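Local coordinates for protein lysine/ornithine decarboxylase (Vibrio vulnificus, PDB 2PLJ) that catalyses the decarboxylation of lysine and ornithine, using a pyridoxal phosphate cofactor bound in its beta/alpha barrel, at residues Leu250-Gly255 against Val285-Glu290; Glu227-Cys232 against Asn275-Leu280. All blocks are in the same frame, centred on the assembly; numbering follows the deposited sequence.

Contact 1 (Leu250-Gly255 against Val285-Glu290). With P3T ((4-{[(4-aminobutyl)amino]methyl}-5-hydroxy-6-methylpyridin-3-yl)methyl dihydrogen phosphate), chain D.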
loop_
_atom_site.group_PDB
_atom_site.type_symbol
_atom_site.label_atom_id
_atom_site.label_comp_id
_atom_site.label_asym_id
_atom_site.label_seq_id
_atom_site.Cartn_x
_atom_site.Cartn_y
_atom_site.Cartn_z
ATOM N N LEU A 250 27.919 -8.185 -18.122
ATOM C CA LEU A 250 26.517 -8.079 -18.536
ATOM C C LEU A 250 25.660 -8.513 -17.375
ATOM O O LEU A 250 25.842 -9.619 -16.850
ATOM C CB LEU A 250 26.216 -8.980 -19.742
ATOM C CG LEU A 250 24.774 -8.860 -20.215
ATOM C CD1 LEU A 250 24.468 -7.376 -20.568
ATOM C CD2 LEU A 250 24.517 -9.787 -21.417
ATOM N N ASP A 251 24.714 -7.658 -16.992
ATOM C CA ASP A 251 23.776 -7.969 -15.904
ATOM C C ASP A 251 22.396 -8.109 -16.562
ATOM O O ASP A 251 21.889 -7.124 -17.111
ATOM C CB ASP A 251 23.825 -6.799 -14.908
ATOM C CG ASP A 251 22.767 -6.872 -13.815
ATOM O OD1 ASP A 251 21.834 -7.710 -13.875
ATOM O OD2 ASP A 251 22.907 -6.041 -12.885
ATOM N N ILE A 252 21.818 -9.315 -16.540
ATOM C CA ILE A 252 20.567 -9.601 -17.272
ATOM C C ILE A 252 19.269 -9.344 -16.475
ATOM O O ILE A 252 18.170 -9.683 -16.910
ATOM C CB ILE A 252 20.549 -11.035 -17.880
ATOM C CG1 ILE A 252 20.576 -12.096 -16.752
ATOM C CG2 ILE A 252 21.727 -11.218 -18.873
ATOM C CD1 ILE A 252 20.239 -13.506 -17.225
ATOM N N GLY A 253 19.440 -8.718 -15.321
ATOM C CA GLY A 253 18.332 -8.311 -14.451
ATOM C C GLY A 253 17.525 -9.458 -13.857
ATOM O O GLY A 253 18.043 -10.587 -13.667
ATOM N N GLY A 254 16.297 -9.114 -13.475
ATOM C CA GLY A 254 15.388 -10.061 -12.828
ATOM C C GLY A 254 14.300 -10.537 -13.769
ATOM O O GLY A 254 14.453 -10.531 -14.999
ATOM N N GLY A 255 13.190 -10.968 -13.172
ATOM C CA GLY A 255 11.963 -11.214 -13.965
ATOM C C GLY A 255 11.602 -12.662 -14.226
ATOM O O GLY A 255 10.598 -12.945 -14.873
ATOM N N VAL A 285 33.748 -11.616 -20.803
ATOM C CA VAL A 285 32.558 -11.001 -20.162
ATOM C C VAL A 285 31.993 -11.972 -19.139
ATOM O O VAL A 285 31.818 -13.164 -19.418
ATOM C CB VAL A 285 31.442 -10.639 -21.184
ATOM C CG1 VAL A 285 30.144 -10.141 -20.460
ATOM C CG2 VAL A 285 31.934 -9.614 -22.199
ATOM N N HIS A 286 31.751 -11.488 -17.945
ATOM C CA HIS A 286 31.010 -12.327 -17.034
ATOM C C HIS A 286 29.644 -11.756 -16.774
ATOM O O HIS A 286 29.365 -10.562 -17.016
ATOM C CB HIS A 286 31.767 -12.558 -15.757
ATOM C CG HIS A 286 31.751 -11.395 -14.833
ATOM N ND1 HIS A 286 32.521 -10.273 -15.038
ATOM C CD2 HIS A 286 31.109 -11.211 -13.658
ATOM C CE1 HIS A 286 32.334 -9.429 -14.036
ATOM N NE2 HIS A 286 31.469 -9.969 -13.194
ATOM N N VAL A 287 28.779 -12.636 -16.293
ATOM C CA VAL A 287 27.368 -12.371 -16.350
ATOM C C VAL A 287 26.789 -12.412 -14.936
ATOM O O VAL A 287 27.139 -13.288 -14.153
ATOM C CB VAL A 287 26.651 -13.375 -17.280
ATOM C CG1 VAL A 287 25.143 -13.053 -17.385
ATOM C CG2 VAL A 287 27.308 -13.361 -18.684
ATOM N N LEU A 288 25.899 -11.457 -14.663
ATOM C CA LEU A 288 25.156 -11.324 -13.380
ATOM C C LEU A 288 23.659 -11.400 -13.664
ATOM O O LEU A 288 23.208 -11.104 -14.791
ATOM C CB LEU A 288 25.388 -9.929 -12.728
ATOM C CG LEU A 288 26.767 -9.285 -12.666
ATOM C CD1 LEU A 288 26.737 -8.003 -11.915
ATOM C CD2 LEU A 288 27.813 -10.284 -12.020
ATOM N N ALA A 289 22.861 -11.765 -12.652
ATOM C CA ALA A 289 21.414 -11.538 -12.748
ATOM C C ALA A 289 20.933 -11.041 -11.408
ATOM O O ALA A 289 21.675 -11.130 -10.407
ATOM C CB ALA A 289 20.662 -12.811 -13.129
ATOM N N GLU A 290 19.685 -10.582 -11.380
ATOM C CA GLU A 290 19.104 -9.893 -10.213
ATOM C C GLU A 290 17.742 -10.526 -9.852
ATOM O O GLU A 290 16.708 -9.814 -9.808
ATOM C CB GLU A 290 18.889 -8.397 -10.523
ATOM C CG GLU A 290 20.159 -7.582 -10.813
ATOM C CD GLU A 290 19.877 -6.259 -11.549
ATOM O OE1 GLU A 290 20.841 -5.495 -11.786
ATOM O OE2 GLU A 290 18.703 -5.950 -11.882
HETATM O OAE P3T D . 13.010 -11.068 -10.292
HETATM P PAU P3T D . 11.905 -9.937 -10.126
HETATM O OAF P3T D . 11.379 -9.901 -8.613
HETATM O OAC P3T D . 10.758 -10.010 -11.117
HETATM O OAP P3T D . 12.559 -8.468 -10.306
HETATM C CAM P3T D . 13.643 -8.059 -9.368
HETATM C CAS P3T D . 14.210 -6.756 -9.948
HETATM C CAH P3T D . 15.526 -6.875 -10.416
HETATM N NAO P3T D . 16.133 -5.818 -10.957
HETATM C CAQ P3T D . 15.524 -4.648 -11.109
HETATM C CAA P3T D . 16.292 -3.482 -11.782
HETATM C CAR P3T D . 14.190 -4.468 -10.691
HETATM O OAD P3T D . 13.610 -3.268 -10.846
HETATM C CAT P3T D . 13.500 -5.552 -10.105
HETATM C CAG P3T D . 12.169 -5.362 -9.622
HETATM N NAN P3T D . 11.414 -4.400 -10.133
HETATM C CAL P3T D . 10.019 -4.042 -9.719
HETATM C CAK P3T D . 9.092 -5.264 -9.612
HETATM C CAJ P3T D . 7.727 -4.718 -9.085
HETATM C CAI P3T D . 6.707 -5.851 -8.930
HETATM N NAB P3T D . 5.347 -5.338 -8.639
#
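Asp251 and Glu290 bring their carboxylates together with the planes nearly perpendicular, 86° apart, Asp251 OD2 lying 2.4 Å from Glu290 OE1. Asp251 holds CG anti to its backbone N (chi1 172°), which lets OD1 turn back to accept Gly253 N at 3.0 Å in an Asx turn, from the anti side and somewhat out of the carboxylate plane. The chain of Glu290 is extended beyond CG and carries OE2 to the pyridine nitrogen NAO of the cofactor-putrescine adduct, 2.7 Å away, so Asp251 is a second-shell partner of the acid that meets the ring. Just past the strand, Ile252 lays CG1 3.7 Å from Ala289 CB, where a small methyl suits the bulk of the branched residue. Between the parallel strands, Leu288 N bonds to Leu250 O (2.9 Å) and Ile252 N to Leu288 O, and Glu290 N reaches Gly253 O (2.8 Å) from above the carbonyl plane. Gly254, with Glu290 O 3.3 Å from its CA, has no room for a side chain, and Gly255 N donates to phosphate oxygen OAE at 2.9 Å. Loops that follow adjacent parallel strands and line the active site are typical of beta/alpha barrels, here a pyridoxal phosphate-dependent decarboxylase.

Contact 2 (Glu227-Cys232 against Asn275-Leu280)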
loop_
_atom_site.group_PDB
_atom_site.type_symbol
_atom_site.label_atom_id
_atom_site.label_comp_id
_atom_site.label_asym_id
_atom_site.label_seq_id
_atom_site.Cartn_x
_atom_site.Cartn_y
_atom_site.Cartn_z
ATOM N N GLU A 227 16.756 -11.335 -26.949
ATOM C CA GLU A 227 16.888 -10.141 -27.791
ATOM C C GLU A 227 17.732 -9.077 -27.104
ATOM O O GLU A 227 18.555 -8.422 -27.763
ATOM C CB GLU A 227 15.531 -9.538 -28.170
ATOM C CG GLU A 227 14.611 -10.409 -29.038
ATOM C CD GLU A 227 13.437 -9.614 -29.629
ATOM O OE1 GLU A 227 12.987 -8.628 -28.985
ATOM O OE2 GLU A 227 12.955 -9.980 -30.724
ATOM N N ALA A 228 17.512 -8.905 -25.795
ATOM C CA ALA A 228 18.289 -7.970 -24.986
ATOM C C ALA A 228 19.766 -8.345 -24.977
ATOM O O ALA A 228 20.633 -7.486 -25.130
ATOM C CB ALA A 228 17.728 -7.893 -23.540
ATOM N N ILE A 229 20.049 -9.631 -24.814
ATOM C CA ILE A 229 21.435 -10.108 -24.753
ATOM C C ILE A 229 22.171 -9.850 -26.087
ATOM O O ILE A 229 23.307 -9.317 -26.107
ATOM C CB ILE A 229 21.504 -11.590 -24.327
ATOM C CG1 ILE A 229 21.055 -11.734 -22.848
ATOM C CG2 ILE A 229 22.923 -12.147 -24.532
ATOM C CD1 ILE A 229 20.678 -13.161 -22.427
ATOM N N HIS A 230 21.498 -10.166 -27.194
ATOM C CA HIS A 230 22.063 -9.871 -28.515
ATOM C C HIS A 230 22.352 -8.375 -28.645
ATOM O O HIS A 230 23.431 -7.998 -29.073
ATOM C CB HIS A 230 21.120 -10.278 -29.640
ATOM C CG HIS A 230 20.921 -11.755 -29.782
ATOM N ND1 HIS A 230 21.916 -12.677 -29.528
ATOM C CD2 HIS A 230 19.852 -12.466 -30.222
ATOM C CE1 HIS A 230 21.455 -13.895 -29.769
ATOM N NE2 HIS A 230 20.206 -13.793 -30.191
ATOM N N THR A 231 21.408 -7.524 -28.228
ATOM C CA THR A 231 21.617 -6.081 -28.360
ATOM C C THR A 231 22.796 -5.581 -27.527
ATOM O O THR A 231 23.659 -4.850 -28.036
ATOM C CB THR A 231 20.340 -5.301 -28.089
ATOM O OG1 THR A 231 19.416 -5.606 -29.143
ATOM C CG2 THR A 231 20.609 -3.791 -28.122
ATOM N N CYS A 232 22.860 -6.036 -26.276
ATOM C CA CYS A 232 23.986 -5.717 -25.411
ATOM C C CYS A 232 25.310 -6.188 -26.011
ATOM O O CYS A 232 26.306 -5.454 -25.957
ATOM C CB CYS A 232 23.770 -6.288 -24.009
ATOM S SG CYS A 232 22.449 -5.372 -23.198
ATOM N N ASN A 275 20.830 -19.087 -21.843
ATOM C CA ASN A 275 22.165 -19.665 -21.851
ATOM C C ASN A 275 22.807 -19.671 -23.241
ATOM O O ASN A 275 24.002 -19.409 -23.382
ATOM C CB ASN A 275 22.134 -21.092 -21.281
ATOM C CG ASN A 275 21.828 -21.109 -19.781
ATOM O OD1 ASN A 275 21.229 -22.066 -19.264
ATOM N ND2 ASN A 275 22.234 -20.050 -19.085
ATOM N N GLU A 276 22.002 -19.963 -24.257
ATOM C CA GLU A 276 22.501 -19.980 -25.638
ATOM C C GLU A 276 22.934 -18.601 -26.106
ATOM O O GLU A 276 23.996 -18.463 -26.714
ATOM C CB GLU A 276 21.441 -20.542 -26.567
ATOM C CG GLU A 276 21.129 -21.992 -26.308
ATOM C CD GLU A 276 19.958 -22.489 -27.149
ATOM O OE1 GLU A 276 19.924 -22.187 -28.367
ATOM O OE2 GLU A 276 19.068 -23.164 -26.575
ATOM N N ALA A 277 22.113 -17.590 -25.819
ATOM C CA ALA A 277 22.443 -16.202 -26.181
ATOM C C ALA A 277 23.717 -15.729 -25.465
ATOM O O ALA A 277 24.577 -15.079 -26.057
ATOM C CB ALA A 277 21.268 -15.274 -25.918
ATOM N N LEU A 278 23.853 -16.120 -24.200
ATOM C CA LEU A 278 25.003 -15.731 -23.398
ATOM C C LEU A 278 26.296 -16.313 -23.920
ATOM O O LEU A 278 27.361 -15.678 -23.830
ATOM C CB LEU A 278 24.790 -16.181 -21.939
ATOM C CG LEU A 278 23.715 -15.408 -21.163
ATOM C CD1 LEU A 278 23.538 -16.013 -19.769
ATOM C CD2 LEU A 278 24.092 -13.925 -21.042
ATOM N N SER A 279 26.194 -17.522 -24.458
ATOM C CA SER A 279 27.339 -18.244 -25.023
ATOM C C SER A 279 28.004 -17.490 -26.187
ATOM O O SER A 279 29.163 -17.765 -26.552
ATOM C CB SER A 279 26.918 -19.655 -25.436
ATOM O OG SER A 279 26.403 -19.678 -26.755
ATOM N N LEU A 280 27.277 -16.552 -26.790
ATOM C CA LEU A 280 27.829 -15.788 -27.917
ATOM C C LEU A 280 28.711 -14.631 -27.456
ATOM O O LEU A 280 29.433 -14.046 -28.273
ATOM C CB LEU A 280 26.726 -15.290 -28.848
ATOM C CG LEU A 280 25.919 -16.396 -29.541
ATOM C CD1 LEU A 280 24.758 -15.814 -30.353
ATOM C CD2 LEU A 280 26.813 -17.267 -30.426
HETATM O O HOH W 1 24.075 -12.750 -27.707
#
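Ile229 of helix 223-241 packs on Ala277 and Leu278 of helix 267-278, two neighbouring helices of the layer that wraps the beta/alpha barrel. The two branches of the isoleucine divide the work. CG2, placed anti to the backbone N, rests 3.8 Å from Ala277 CB, while CG1 continues into CD1, which meets Leu278 CD2 at 3.8 Å as the two side chains cross at about a right angle. Alanine suits the centre of this interface: its methyl points at the other helix and lets the backbones come close, with 6.3 Å between Ile229 CA and Ala277 CA. Leu278 starts out directed away from helix 223-241, yet its length brings CD2 back to the isoleucine.

Toward the solvent-facing border the chemistry becomes mixed. His230 reaches across with CE1, 3.9 Å from Leu280 CD1 and 4.1 Å from Ala277 CB, both methyls lying oblique to the imidazole. Leu280 N bonds to Ala277 O, and Ser279 OG donates to Glu276 O at 2.7 Å. Farther out, Val226 also touches Ala277, and Arg233 touches Leu280, both from helix 223-241. A histidine fits this partly exposed border because it offers carbon to the leucine and nitrogen to solvent: one water lies 2.8 Å from His230 ND1 and donates to Ala277 O at 2.9 Å.

Overall arrangement
Both contacts belong to one sector of the barrel and share its order in the chain: helix 223-241, strand 249-251, helix 267-278 and strand 286-289 follow in turn, so contact 1 joins the two strands and contact 2 the two helices outside them. Their centres lie 11 Å apart, and they meet through apolar atoms, with Leu250 CD1 3.7 Å from Cys232 CB and Val287 CG1 3.9 Å from Leu278 CD2. Contact 1 is buried, relies on backbone hydrogen bonds and paired acids, and ends at the cofactor. Contact 2 is only partly buried, has no direct hydrogen bond between its segments, and depends on aliphatic packing edged by a water bridge.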